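Local coordinates for DyP-type peroxidase (Pleurotus ostreatus PC15, PDB 6FSK), which probably acts as a heme b dye-decolorizing peroxidase, oxidising substrates at the expense of hydrogen peroxide, and probably also oxidises Mn(II) at a non-canonical site, at residues Lys104-Leu109 against Pro122-Pro127; Thr170-Asp175 against Leu240-Leu245; Asp224-Ala229 against Ser388-Phe393; Gly392-Gln397 against Gly467-Ser472. The protein carries 1 engineered substitution. All blocks are in the same frame, centred on the assembly; numbering follows the deposited sequence.

Contact 1: Lys104-Leu109 against Pro122-Pro127; sequences KDAEIL and PAWEAP
With CG anti to its carbonyl carbon (chi1 -73°) and chi2 near zero, Trp124 lays its six-membered ring against Ala106 on helix 102-109. Both residues belong to the N-terminal alpha+beta barrel domain of the DyP family, and the contact joins helix 102-109 to the loop leaving strand 119-122. Ala106 sends its methyl directly at the loop: CB sits 3.7 Å from Trp124 CZ2, approaching the indole obliquely, and 4.2 Å from Pro122 CB. No hydrogen bond crosses here, so the join is purely apolar and buried.

The loop gets its shape from an inverse gamma turn centred on Ala123, with a weak bond of 2.9 Å from Trp124 N to Pro122 O. This tight reversal folds the proline back onto the tryptophan, so that the two form a compact apolar surface for the alanine. The polar edge of the indole is taken care of separately, since Trp124 NE1 bonds to Asp111 OD2 in the loop just after the helix, which helps fix the ring's rotation. On one face of the indole, Pro122 CG rests 3.5 Å above the plane, over the ring centre.

Contact 2: Thr170-Asp175 against Leu240-Leu245; sequences THVRGD and LTFRYL
This is an apolar contact across the inside of a curled antiparallel sheet, with Val172 on strand 166-175 reaching over to Phe242 and Tyr244 on strand 238-247. In sheet order the two strands are five steps apart, yet Val172 faces the other strand with the CA atoms of Val172 and Tyr244 only 8.9 Å apart. A backbone bond between Asp175 and Gln359 joins the two outermost strands, consistent with a sheet that curls round toward closure, as in the DyP alpha+beta barrel, where strands of the N- and C-terminal family regions share one core.

The two methyls of Val172 divide the work. CG1, anti to the carbonyl carbon (chi1 -58°), lies over one face of the Tyr244 ring, 4.2 Å from its centroid in a CH-pi contact and 3.8 Å from Tyr244 CZ. CG2 turns to the other ring, meeting Phe242 CZ at 4.2 Å from an oblique direction. Phe25 and Phe360 extend the aromatic cluster around these rings.

At the tyrosine end the packing turns polar. A water accepts from Arg173 N at 3.1 Å and makes a weak hydrogen bond of 3.4 Å with Tyr244 OH. Arg173 leaves the strand on the side away from Phe242 and Tyr244 and grips Asp175 side-on, NE and NH2 both bonding to OD2, with NE at 2.9 Å. The charges thus pair on the outer side of the strand, while dispersion and CH-pi contacts hold the inner side, with one water linking backbone to phenol, weakly at the phenol.

Contact 3: Asp224-Ala229 against Ser388-Phe393; sequences DSRAAA and SIDDGF
The guanidinium of Arg226 carries Ser388 OG over one face, 3.1 Å above its plane and toward the rim, and presents its NH1/NH2 edge to the carboxylate of Asp391. The grip is an end-on, two-nitrogen salt bridge that ties the beta turn at Asp224-Ala227 to the loop leading into helix 393-401. NH1 of Arg226 bonds to Asp391 OD2 at 2.8 Å (172° at the hydrogen), and NH2 of Arg226 reaches Asp391 OD1 at 3.0 Å (167°). Both oxygens lie close to the guanidinium plane, but the two flat groups are twisted 53° apart, so each N-H arrives from above the carboxylate plane.

The arginine gets there on a chain extended from CG to NE, launched from a type I turn that is also an Asx turn: Asp224 OD1 takes the backbone N of Arg226 at 2.8 Å. A water accepts from Arg226 NH2 on the side of Asp390, whose OD2 also receives Asn96 N. Replaced by an alanine, the arginine would lose its guanidinium, which would probably leave the Asp391 carboxylate without its cationic mate across this contact.

On the far side, the segment 388-393 is braced from within before helix 393-401 starts, with Gly392 at its N-cap and Gly392 N bonded to Ser388 O at 2.9 Å. Ser388 OG does not bond the guanidinium it touches; instead it closes an ST motif, accepting Asp391 N at 2.9 Å and so helping position the very residue that holds the arginine.

Contact 4: Gly392-Gln397 against Gly467-Ser472; sequences GFHFIQ and GEYFFS. With HEM (protoporphyrin IX containing Fe), chain C.
Phe393, in the first turn of helix 393-401, meets Tyr469 of strand 462-472 along one edge of its ring and also touches the heme. The side chains of Phe393 and Tyr469 cross at about a right angle and meet edge to edge: Tyr469 OH lies in the phenylalanine plane, 3.5 Å from Phe393 CE2, and Tyr469 CE1 comes to 3.8 Å from Phe393 CD2. With CG anti to the backbone N (chi1 169°), the Phe393 ring is carried off the helix to lie between strand and cofactor. Its CD1 is 3.5 Å from heme CBC, the end of a vinyl group, approached obliquely. One turn along, Ile396 CG2 touches the same CBC at 3.8 Å, and Gln397 OE1 lies 4.0 Å from it, so three residues of the heme pocket touch this vinyl.

Tyr469 is held at both ends. Its hydroxyl bonds to Asp105 OD2 on helix 102-109, and its backbone N gives a nearly straight bond of 2.8 Å to the anti lone pair of Glu468 OE2. Cutting Phe393 back to an alanine would probably open a gap between vinyl and tyrosine and set the vinyl freer to turn.

The phenol therefore works in two ways, with its carbon edge and oxygen packing against the edge of Phe393 while its polar need is met by a carboxylate outside the heme pocket, leaving van der Waals contacts, mostly apolar, around the vinyl.

From the N terminus, contact 1 closes a short loop, bringing the residues around Pro122 back to helix 102-109. Contact 2 follows in series and closes a loop of some 65 residues, spanning the barrel from strand 166-175 to strand 238-247. Contact 3, closing about 160 residues, crosses it: 224-229 lies inside the span of contact 2, but its partner 388-393 comes well after. Contact 4 starts on Gly392 and Phe393, where contact 3 ends, and closes about 70 residues to strand 462-472, the sheet neighbour of 238-247. The ends meet again in space, since contact 1 reaches contact 4 through Asp105 and contact 2 through Arg243. Together they tie helix 102-109, barrel, surface loop and heme-side helix.

Contact 1: Lys104-Leu109 against Pro122-Pro127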
# COMPACT_ATOMS: atom_id res chain seq x y z
N LYS A 104 7.59 -15.53 6.75
CA LYS A 104 8.62 -16.24 5.96
C LYS A 104 8.96 -15.47 4.69
O LYS A 104 10.10 -15.32 4.32
CB LYS A 104 8.16 -17.62 5.59
CG LYS A 104 8.25 -18.56 6.76
CD LYS A 104 7.68 -19.90 6.44
CE LYS A 104 7.76 -20.81 7.66
NZ LYS A 104 6.67 -21.79 7.55
N ASP A 105 7.94 -14.85 4.06
CA ASP A 105 8.16 -14.17 2.78
C ASP A 105 9.02 -12.90 2.97
O ASP A 105 9.68 -12.46 2.04
CB ASP A 105 6.83 -13.77 2.16
CG ASP A 105 6.90 -13.54 0.66
OD1 ASP A 105 7.55 -14.31 -0.05
OD2 ASP A 105 6.24 -12.53 0.15
N ALA A 106 9.02 -12.36 4.19
CA ALA A 106 9.73 -11.15 4.50
C ALA A 106 11.24 -11.30 4.24
O ALA A 106 11.96 -10.35 3.93
CB ALA A 106 9.52 -10.76 5.96
N GLU A 107 11.77 -12.53 4.29
CA GLU A 107 13.17 -12.74 3.93
C GLU A 107 13.43 -12.30 2.50
O GLU A 107 14.33 -11.51 2.25
CB GLU A 107 13.53 -14.23 4.07
CG GLU A 107 15.03 -14.49 3.92
CD GLU A 107 15.45 -15.94 4.06
OE1 GLU A 107 14.61 -16.84 4.39
OE2 GLU A 107 16.69 -16.17 3.88
N ILE A 108 12.58 -12.77 1.58
CA ILE A 108 12.70 -12.38 0.19
C ILE A 108 12.31 -10.94 -0.06
O ILE A 108 12.91 -10.29 -0.94
CB ILE A 108 11.99 -13.40 -0.68
CG1 ILE A 108 12.87 -14.72 -0.68
CG2 ILE A 108 11.76 -12.90 -2.08
CD1 ILE A 108 12.09 -15.84 -1.37
N LEU A 109 11.38 -10.43 0.74
CA LEU A 109 11.02 -8.99 0.63
C LEU A 109 12.19 -8.10 0.95
O LEU A 109 12.24 -6.89 0.56
CB LEU A 109 9.82 -8.59 1.47
CG LEU A 109 8.50 -9.30 1.24
CD1 LEU A 109 7.47 -8.82 2.25
CD2 LEU A 109 8.00 -9.14 -0.16
N PRO A 122 12.02 -12.25 10.95
CA PRO A 122 12.20 -10.84 10.66
C PRO A 122 12.31 -10.03 11.95
O PRO A 122 11.74 -10.46 13.03
CB PRO A 122 10.83 -10.46 9.98
CG PRO A 122 9.93 -11.47 10.31
CD PRO A 122 10.67 -12.74 10.58
N ALA A 123 12.94 -8.86 11.86
CA ALA A 123 13.11 -7.98 13.03
C ALA A 123 11.84 -7.17 13.16
O ALA A 123 11.74 -5.99 12.82
CB ALA A 123 14.29 -7.12 12.88
N TRP A 124 10.81 -7.84 13.68
CA TRP A 124 9.49 -7.26 13.85
C TRP A 124 9.08 -7.16 15.33
O TRP A 124 9.67 -7.85 16.20
CB TRP A 124 8.45 -8.14 13.17
CG TRP A 124 8.47 -8.09 11.65
CD1 TRP A 124 9.17 -7.30 10.88
CD2 TRP A 124 7.66 -8.89 10.80
NE1 TRP A 124 8.89 -7.54 9.51
CE2 TRP A 124 7.93 -8.50 9.46
CE3 TRP A 124 6.61 -9.80 11.06
CZ2 TRP A 124 7.27 -9.05 8.40
CZ3 TRP A 124 5.98 -10.39 10.01
CH2 TRP A 124 6.29 -9.93 8.66
N GLU A 125 8.11 -6.31 15.62
CA GLU A 125 7.55 -6.32 16.95
C GLU A 125 7.03 -7.70 17.31
O GLU A 125 6.51 -8.48 16.50
CB GLU A 125 6.44 -5.31 17.09
CG GLU A 125 6.86 -3.89 16.88
CD GLU A 125 5.87 -2.88 17.22
OE1 GLU A 125 4.71 -3.24 17.54
OE2 GLU A 125 6.24 -1.68 17.11
N ALA A 126 7.16 -8.09 18.59
CA ALA A 126 6.83 -9.46 19.00
C ALA A 126 5.51 -10.03 18.60
O ALA A 126 5.43 -11.20 18.16
CB ALA A 126 7.07 -9.59 20.51
N PRO A 127 4.45 -9.26 18.67
CA PRO A 127 3.16 -9.83 18.35
C PRO A 127 3.06 -10.27 16.89
O PRO A 127 2.38 -11.23 16.55
CB PRO A 127 2.18 -8.73 18.66
CG PRO A 127 2.90 -7.84 19.59
CD PRO A 127 4.35 -7.94 19.34

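Contact 2: Thr170-Asp175 against Leu240-Leu245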
# COMPACT_ATOMS: atom_id res chain seq x y z
N THR A 170 -2.68 -8.50 18.78
CA THR A 170 -2.34 -7.13 18.99
C THR A 170 -3.29 -6.26 18.23
O THR A 170 -4.22 -6.78 17.47
CB THR A 170 -0.88 -6.77 18.60
OG1 THR A 170 -0.57 -5.48 19.17
CG2 THR A 170 -0.75 -6.73 17.06
N HIS A 171 -3.22 -4.95 18.43
CA HIS A 171 -4.01 -4.04 17.57
C HIS A 171 -3.11 -2.84 17.26
O HIS A 171 -2.20 -2.50 18.04
CB HIS A 171 -5.39 -3.62 18.13
CG HIS A 171 -5.34 -2.72 19.33
ND1 HIS A 171 -5.29 -3.19 20.63
CD2 HIS A 171 -5.43 -1.39 19.42
CE1 HIS A 171 -5.30 -2.17 21.45
NE2 HIS A 171 -5.46 -1.08 20.75
N VAL A 172 -3.34 -2.23 16.11
CA VAL A 172 -2.68 -1.00 15.73
C VAL A 172 -3.69 0.08 15.33
O VAL A 172 -4.78 -0.24 14.87
CB VAL A 172 -1.65 -1.23 14.61
CG1 VAL A 172 -0.58 -2.22 14.96
CG2 VAL A 172 -2.33 -1.64 13.33
N ARG A 173 -3.34 1.33 15.54
CA ARG A 173 -4.22 2.42 15.21
C ARG A 173 -3.54 3.37 14.23
O ARG A 173 -2.38 3.75 14.44
CB ARG A 173 -4.69 3.19 16.43
CG ARG A 173 -5.88 4.12 16.15
CD ARG A 173 -6.21 4.91 17.41
NE ARG A 173 -5.25 5.97 17.60
CZ ARG A 173 -5.04 6.66 18.72
NH1 ARG A 173 -5.79 6.46 19.84
NH2 ARG A 173 -4.19 7.63 18.71
N GLY A 174 -4.28 3.82 13.26
CA GLY A 174 -3.85 4.87 12.34
C GLY A 174 -4.70 6.12 12.60
O GLY A 174 -5.90 6.07 12.99
N ASP A 175 -4.11 7.26 12.30
CA ASP A 175 -4.73 8.54 12.41
C ASP A 175 -4.21 9.45 11.32
O ASP A 175 -2.97 9.54 11.14
CB ASP A 175 -4.33 9.15 13.74
CG ASP A 175 -4.88 8.35 14.91
OD1 ASP A 175 -6.13 8.51 15.17
OD2 ASP A 175 -4.10 7.62 15.54
N LEU A 240 -5.43 -8.82 0.79
CA LEU A 240 -5.08 -7.66 1.59
C LEU A 240 -3.64 -7.88 2.08
O LEU A 240 -3.41 -8.77 2.94
CB LEU A 240 -6.01 -7.57 2.79
CG LEU A 240 -6.01 -6.31 3.61
CD1 LEU A 240 -7.17 -6.24 4.58
CD2 LEU A 240 -4.70 -6.09 4.37
N THR A 241 -2.71 -7.07 1.62
CA THR A 241 -1.34 -7.02 2.20
C THR A 241 -1.29 -5.92 3.23
O THR A 241 -1.59 -4.78 2.93
CB THR A 241 -0.31 -6.78 1.08
OG1 THR A 241 -0.26 -7.91 0.22
CG2 THR A 241 1.08 -6.57 1.74
N PHE A 242 -0.85 -6.28 4.47
CA PHE A 242 -0.60 -5.31 5.54
C PHE A 242 0.88 -5.22 5.83
O PHE A 242 1.51 -6.27 5.98
CB PHE A 242 -1.32 -5.69 6.82
CG PHE A 242 -0.96 -4.83 7.98
CD1 PHE A 242 -1.34 -3.51 8.06
CD2 PHE A 242 -0.23 -5.36 9.03
CE1 PHE A 242 -1.01 -2.74 9.20
CE2 PHE A 242 0.12 -4.57 10.11
CZ PHE A 242 -0.21 -3.28 10.13
N ARG A 243 1.41 -3.99 5.89
CA ARG A 243 2.82 -3.73 6.26
C ARG A 243 2.86 -2.63 7.27
O ARG A 243 2.33 -1.54 7.05
CB ARG A 243 3.69 -3.36 5.05
CG ARG A 243 3.70 -4.46 3.98
CD ARG A 243 4.80 -5.47 4.22
NE ARG A 243 6.17 -5.02 3.99
CZ ARG A 243 7.26 -5.58 4.51
NH1 ARG A 243 7.19 -6.54 5.40
NH2 ARG A 243 8.43 -5.06 4.16
N TYR A 244 3.47 -2.92 8.42
CA TYR A 244 3.57 -1.90 9.48
C TYR A 244 4.87 -1.13 9.32
O TYR A 244 5.96 -1.68 9.65
CB TYR A 244 3.55 -2.65 10.79
CG TYR A 244 3.35 -1.86 12.06
CD1 TYR A 244 2.90 -0.58 12.07
CD2 TYR A 244 3.50 -2.51 13.28
CE1 TYR A 244 2.63 0.09 13.27
CE2 TYR A 244 3.27 -1.83 14.45
CZ TYR A 244 2.81 -0.58 14.44
OH TYR A 244 2.56 0.08 15.69
N LEU A 245 4.77 -0.01 8.63
CA LEU A 245 6.00 0.64 8.09
C LEU A 245 6.38 1.86 8.88
O LEU A 245 5.74 2.89 8.79
CB LEU A 245 5.86 0.98 6.62
CG LEU A 245 5.64 -0.23 5.74
CD1 LEU A 245 5.48 0.24 4.26
CD2 LEU A 245 6.73 -1.29 5.75
O HOH W 1 -0.26 1.89 15.61

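Contact 3: Asp224-Ala229 against Ser388-Phe393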
# COMPACT_ATOMS: atom_id res chain seq x y z
N ASP A 224 -9.07 -12.34 -14.01
CA ASP A 224 -8.28 -13.19 -13.08
C ASP A 224 -7.71 -14.39 -13.82
O ASP A 224 -8.41 -15.37 -14.12
CB ASP A 224 -9.10 -13.59 -11.85
CG ASP A 224 -8.30 -14.47 -10.92
OD1 ASP A 224 -7.13 -14.72 -11.14
OD2 ASP A 224 -8.93 -14.91 -9.92
N SER A 225 -6.44 -14.38 -14.09
CA SER A 225 -5.80 -15.51 -14.80
C SER A 225 -5.83 -16.81 -14.06
O SER A 225 -5.68 -17.89 -14.67
CB SER A 225 -4.34 -15.23 -15.19
OG SER A 225 -3.56 -15.21 -13.99
N ARG A 226 -5.99 -16.75 -12.75
CA ARG A 226 -6.07 -17.94 -11.93
C ARG A 226 -7.50 -18.35 -11.62
O ARG A 226 -7.69 -19.23 -10.74
CB ARG A 226 -5.25 -17.71 -10.61
CG ARG A 226 -3.83 -17.35 -10.87
CD ARG A 226 -3.14 -16.90 -9.57
NE ARG A 226 -1.72 -16.70 -9.76
CZ ARG A 226 -1.16 -15.57 -10.25
NH1 ARG A 226 -1.90 -14.59 -10.68
NH2 ARG A 226 0.11 -15.44 -10.25
N ALA A 227 -8.52 -17.82 -12.28
CA ALA A 227 -9.89 -18.08 -11.88
C ALA A 227 -10.21 -19.57 -11.84
O ALA A 227 -10.83 -19.99 -10.87
CB ALA A 227 -10.85 -17.32 -12.79
N ALA A 228 -9.79 -20.35 -12.86
CA ALA A 228 -10.17 -21.79 -12.90
C ALA A 228 -9.57 -22.61 -11.78
O ALA A 228 -10.17 -23.60 -11.34
CB ALA A 228 -9.78 -22.39 -14.23
N ALA A 229 -8.41 -22.19 -11.29
CA ALA A 229 -7.73 -22.84 -10.22
C ALA A 229 -8.32 -22.52 -8.85
O ALA A 229 -8.01 -23.23 -7.88
CB ALA A 229 -6.25 -22.52 -10.23
N SER A 388 -3.78 -10.88 -6.70
CA SER A 388 -2.59 -11.70 -6.66
C SER A 388 -1.49 -10.91 -5.96
O SER A 388 -0.95 -9.95 -6.49
CB SER A 388 -2.12 -12.07 -8.05
OG SER A 388 -0.90 -12.79 -8.07
N ILE A 389 -1.11 -11.37 -4.79
CA ILE A 389 0.11 -10.82 -4.08
C ILE A 389 1.36 -11.20 -4.85
O ILE A 389 2.31 -10.38 -5.04
CB ILE A 389 0.16 -11.32 -2.63
CG1 ILE A 389 -1.11 -10.92 -1.90
CG2 ILE A 389 1.39 -10.73 -1.90
CD1 ILE A 389 -1.14 -11.45 -0.46
N ASP A 390 1.35 -12.42 -5.43
CA ASP A 390 2.48 -12.88 -6.22
C ASP A 390 2.73 -11.92 -7.41
O ASP A 390 3.88 -11.51 -7.65
CB ASP A 390 2.27 -14.23 -6.81
CG ASP A 390 2.27 -15.36 -5.78
OD1 ASP A 390 2.75 -15.19 -4.66
OD2 ASP A 390 1.78 -16.50 -6.21
N ASP A 391 1.67 -11.46 -8.04
CA ASP A 391 1.81 -10.58 -9.21
C ASP A 391 1.96 -9.14 -8.83
O ASP A 391 2.59 -8.34 -9.58
CB ASP A 391 0.58 -10.63 -10.15
CG ASP A 391 0.40 -11.96 -10.90
OD1 ASP A 391 1.29 -12.80 -10.94
OD2 ASP A 391 -0.73 -12.12 -11.47
N GLY A 392 1.38 -8.74 -7.70
CA GLY A 392 1.32 -7.39 -7.23
C GLY A 392 2.37 -7.01 -6.20
O GLY A 392 3.54 -6.92 -6.48
N PHE A 393 1.87 -6.88 -4.97
CA PHE A 393 2.75 -6.42 -3.90
C PHE A 393 4.11 -7.12 -3.86
O PHE A 393 5.14 -6.47 -3.78
CB PHE A 393 2.07 -6.58 -2.54
CG PHE A 393 3.05 -6.36 -1.41
CD1 PHE A 393 3.38 -5.03 -1.04
CD2 PHE A 393 3.66 -7.44 -0.79
CE1 PHE A 393 4.36 -4.81 -0.08
CE2 PHE A 393 4.65 -7.21 0.20
CZ PHE A 393 4.99 -5.89 0.54
O HOH W 2 1.42 -17.43 -8.55

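Contact 4: Gly392-Gln397 against Gly467-Ser472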
# COMPACT_ATOMS: atom_id res chain seq x y z
N GLY A 392 1.38 -8.74 -7.70
CA GLY A 392 1.32 -7.39 -7.23
C GLY A 392 2.37 -7.01 -6.20
O GLY A 392 3.54 -6.92 -6.48
N PHE A 393 1.87 -6.88 -4.97
CA PHE A 393 2.75 -6.42 -3.90
C PHE A 393 4.11 -7.12 -3.86
O PHE A 393 5.14 -6.47 -3.78
CB PHE A 393 2.07 -6.58 -2.54
CG PHE A 393 3.05 -6.36 -1.41
CD1 PHE A 393 3.38 -5.03 -1.04
CD2 PHE A 393 3.66 -7.44 -0.79
CE1 PHE A 393 4.36 -4.81 -0.08
CE2 PHE A 393 4.65 -7.21 0.20
CZ PHE A 393 4.99 -5.89 0.54
N HIS A 394 4.16 -8.46 -3.85
CA HIS A 394 5.46 -9.11 -3.72
C HIS A 394 6.38 -8.77 -4.89
O HIS A 394 7.58 -8.58 -4.67
CB HIS A 394 5.23 -10.64 -3.64
CG HIS A 394 6.50 -11.42 -3.47
ND1 HIS A 394 7.41 -11.62 -4.49
CD2 HIS A 394 7.00 -12.02 -2.38
CE1 HIS A 394 8.41 -12.37 -4.03
NE2 HIS A 394 8.21 -12.56 -2.73
N PHE A 395 5.85 -8.87 -6.10
CA PHE A 395 6.62 -8.61 -7.31
C PHE A 395 7.17 -7.18 -7.31
O PHE A 395 8.36 -6.93 -7.59
CB PHE A 395 5.80 -8.92 -8.52
CG PHE A 395 6.60 -8.94 -9.77
CD1 PHE A 395 6.80 -7.82 -10.48
CD2 PHE A 395 7.14 -10.17 -10.22
CE1 PHE A 395 7.52 -7.83 -11.70
CE2 PHE A 395 7.90 -10.18 -11.36
CZ PHE A 395 8.05 -9.02 -12.12
N ILE A 396 6.32 -6.23 -6.96
CA ILE A 396 6.70 -4.86 -6.93
C ILE A 396 7.88 -4.68 -5.99
O ILE A 396 8.86 -3.98 -6.34
CB ILE A 396 5.57 -3.92 -6.48
CG1 ILE A 396 4.39 -3.85 -7.50
CG2 ILE A 396 6.03 -2.49 -6.24
CD1 ILE A 396 3.08 -3.33 -6.92
N GLN A 397 7.74 -5.22 -4.79
CA GLN A 397 8.80 -5.08 -3.82
C GLN A 397 10.07 -5.71 -4.27
O GLN A 397 11.15 -5.07 -4.28
CB GLN A 397 8.36 -5.66 -2.51
CG GLN A 397 9.37 -5.49 -1.32
CD GLN A 397 9.39 -4.05 -0.81
OE1 GLN A 397 8.39 -3.50 -0.44
NE2 GLN A 397 10.55 -3.40 -0.94
N GLY A 467 3.71 -7.46 9.71
CA GLY A 467 2.93 -7.59 8.48
C GLY A 467 2.31 -8.93 8.39
O GLY A 467 2.71 -9.84 9.06
N GLU A 468 1.24 -9.04 7.61
CA GLU A 468 0.72 -10.36 7.20
C GLU A 468 -0.11 -10.17 5.93
O GLU A 468 -0.46 -9.04 5.54
CB GLU A 468 -0.05 -11.02 8.34
CG GLU A 468 -0.59 -12.44 8.13
CD GLU A 468 0.45 -13.47 7.65
OE1 GLU A 468 0.72 -14.43 8.43
OE2 GLU A 468 0.99 -13.44 6.51
N TYR A 469 -0.29 -11.28 5.21
CA TYR A 469 -1.10 -11.39 3.98
C TYR A 469 -2.42 -12.02 4.37
O TYR A 469 -2.46 -13.08 5.01
CB TYR A 469 -0.42 -12.28 2.99
CG TYR A 469 0.97 -11.85 2.55
CD1 TYR A 469 1.16 -10.52 2.15
CD2 TYR A 469 2.04 -12.76 2.42
CE1 TYR A 469 2.38 -10.08 1.66
CE2 TYR A 469 3.29 -12.32 1.92
CZ TYR A 469 3.45 -10.99 1.52
OH TYR A 469 4.63 -10.61 1.03
N PHE A 470 -3.49 -11.40 3.96
CA PHE A 470 -4.83 -11.83 4.27
C PHE A 470 -5.68 -11.89 2.99
O PHE A 470 -5.29 -11.36 1.95
CB PHE A 470 -5.54 -10.88 5.23
CG PHE A 470 -4.84 -10.63 6.56
CD1 PHE A 470 -5.04 -11.39 7.66
CD2 PHE A 470 -3.92 -9.66 6.64
CE1 PHE A 470 -4.40 -11.12 8.85
CE2 PHE A 470 -3.30 -9.35 7.84
CZ PHE A 470 -3.52 -10.09 8.92
N PHE A 471 -6.79 -12.60 3.08
CA PHE A 471 -7.82 -12.66 2.03
C PHE A 471 -9.13 -12.18 2.59
O PHE A 471 -9.58 -12.73 3.62
CB PHE A 471 -7.87 -14.08 1.44
CG PHE A 471 -8.81 -14.19 0.27
CD1 PHE A 471 -8.34 -13.77 -0.97
CD2 PHE A 471 -10.06 -14.72 0.38
CE1 PHE A 471 -9.17 -13.83 -2.12
CE2 PHE A 471 -10.86 -14.83 -0.80
CZ PHE A 471 -10.42 -14.41 -2.00
N SER A 472 -9.70 -11.16 1.97
CA SER A 472 -10.96 -10.57 2.35
C SER A 472 -12.12 -11.23 1.56
O SER A 472 -12.23 -10.94 0.38
CB SER A 472 -10.93 -9.10 2.00
OG SER A 472 -10.04 -8.38 2.90
CHA HEM C . 2.70 6.01 -4.65
CHB HEM C . 4.70 7.09 -0.40
CHC HEM C . 5.11 2.39 0.53
CHD HEM C . 3.39 1.28 -3.87
C1A HEM C . 3.19 6.76 -3.58
C2A HEM C . 3.21 8.19 -3.48
C3A HEM C . 3.72 8.49 -2.28
C4A HEM C . 4.09 7.25 -1.67
CMA HEM C . 3.99 9.86 -1.75
CAA HEM C . 2.75 9.14 -4.58
CBA HEM C . 1.31 9.63 -4.53
CGA HEM C . 0.31 8.55 -4.86
O1A HEM C . 0.15 8.18 -6.03
O2A HEM C . -0.36 8.06 -3.91
C1B HEM C . 5.01 5.90 0.26
C2B HEM C . 5.52 5.78 1.55
C3B HEM C . 5.62 4.47 1.87
C4B HEM C . 5.16 3.76 0.67
CMB HEM C . 5.95 6.92 2.44
CAB HEM C . 6.11 3.74 3.06
CBB HEM C . 6.17 4.28 4.26
C1C HEM C . 4.78 1.64 -0.56
C2C HEM C . 4.85 0.25 -0.74
C3C HEM C . 4.40 -0.09 -1.98
C4C HEM C . 3.96 1.14 -2.59
CMC HEM C . 5.33 -0.71 0.32
CAC HEM C . 4.33 -1.38 -2.72
CBC HEM C . 5.17 -2.42 -2.49
C1D HEM C . 3.00 2.52 -4.40
C2D HEM C . 2.24 2.57 -5.69
C3D HEM C . 2.01 3.93 -5.87
C4D HEM C . 2.68 4.60 -4.77
CMD HEM C . 1.78 1.46 -6.54
CAD HEM C . 1.33 4.61 -7.05
CBD HEM C . 2.25 4.85 -8.21
CGD HEM C . 1.51 5.40 -9.40
O1D HEM C . 2.04 6.43 -9.88
O2D HEM C . 0.45 4.92 -9.75
NA HEM C . 3.84 6.16 -2.50
NB HEM C . 4.87 4.68 -0.30
NC HEM C . 4.34 2.19 -1.79
ND HEM C . 3.29 3.74 -3.96
FE HEM C . 4.15 4.21 -2.18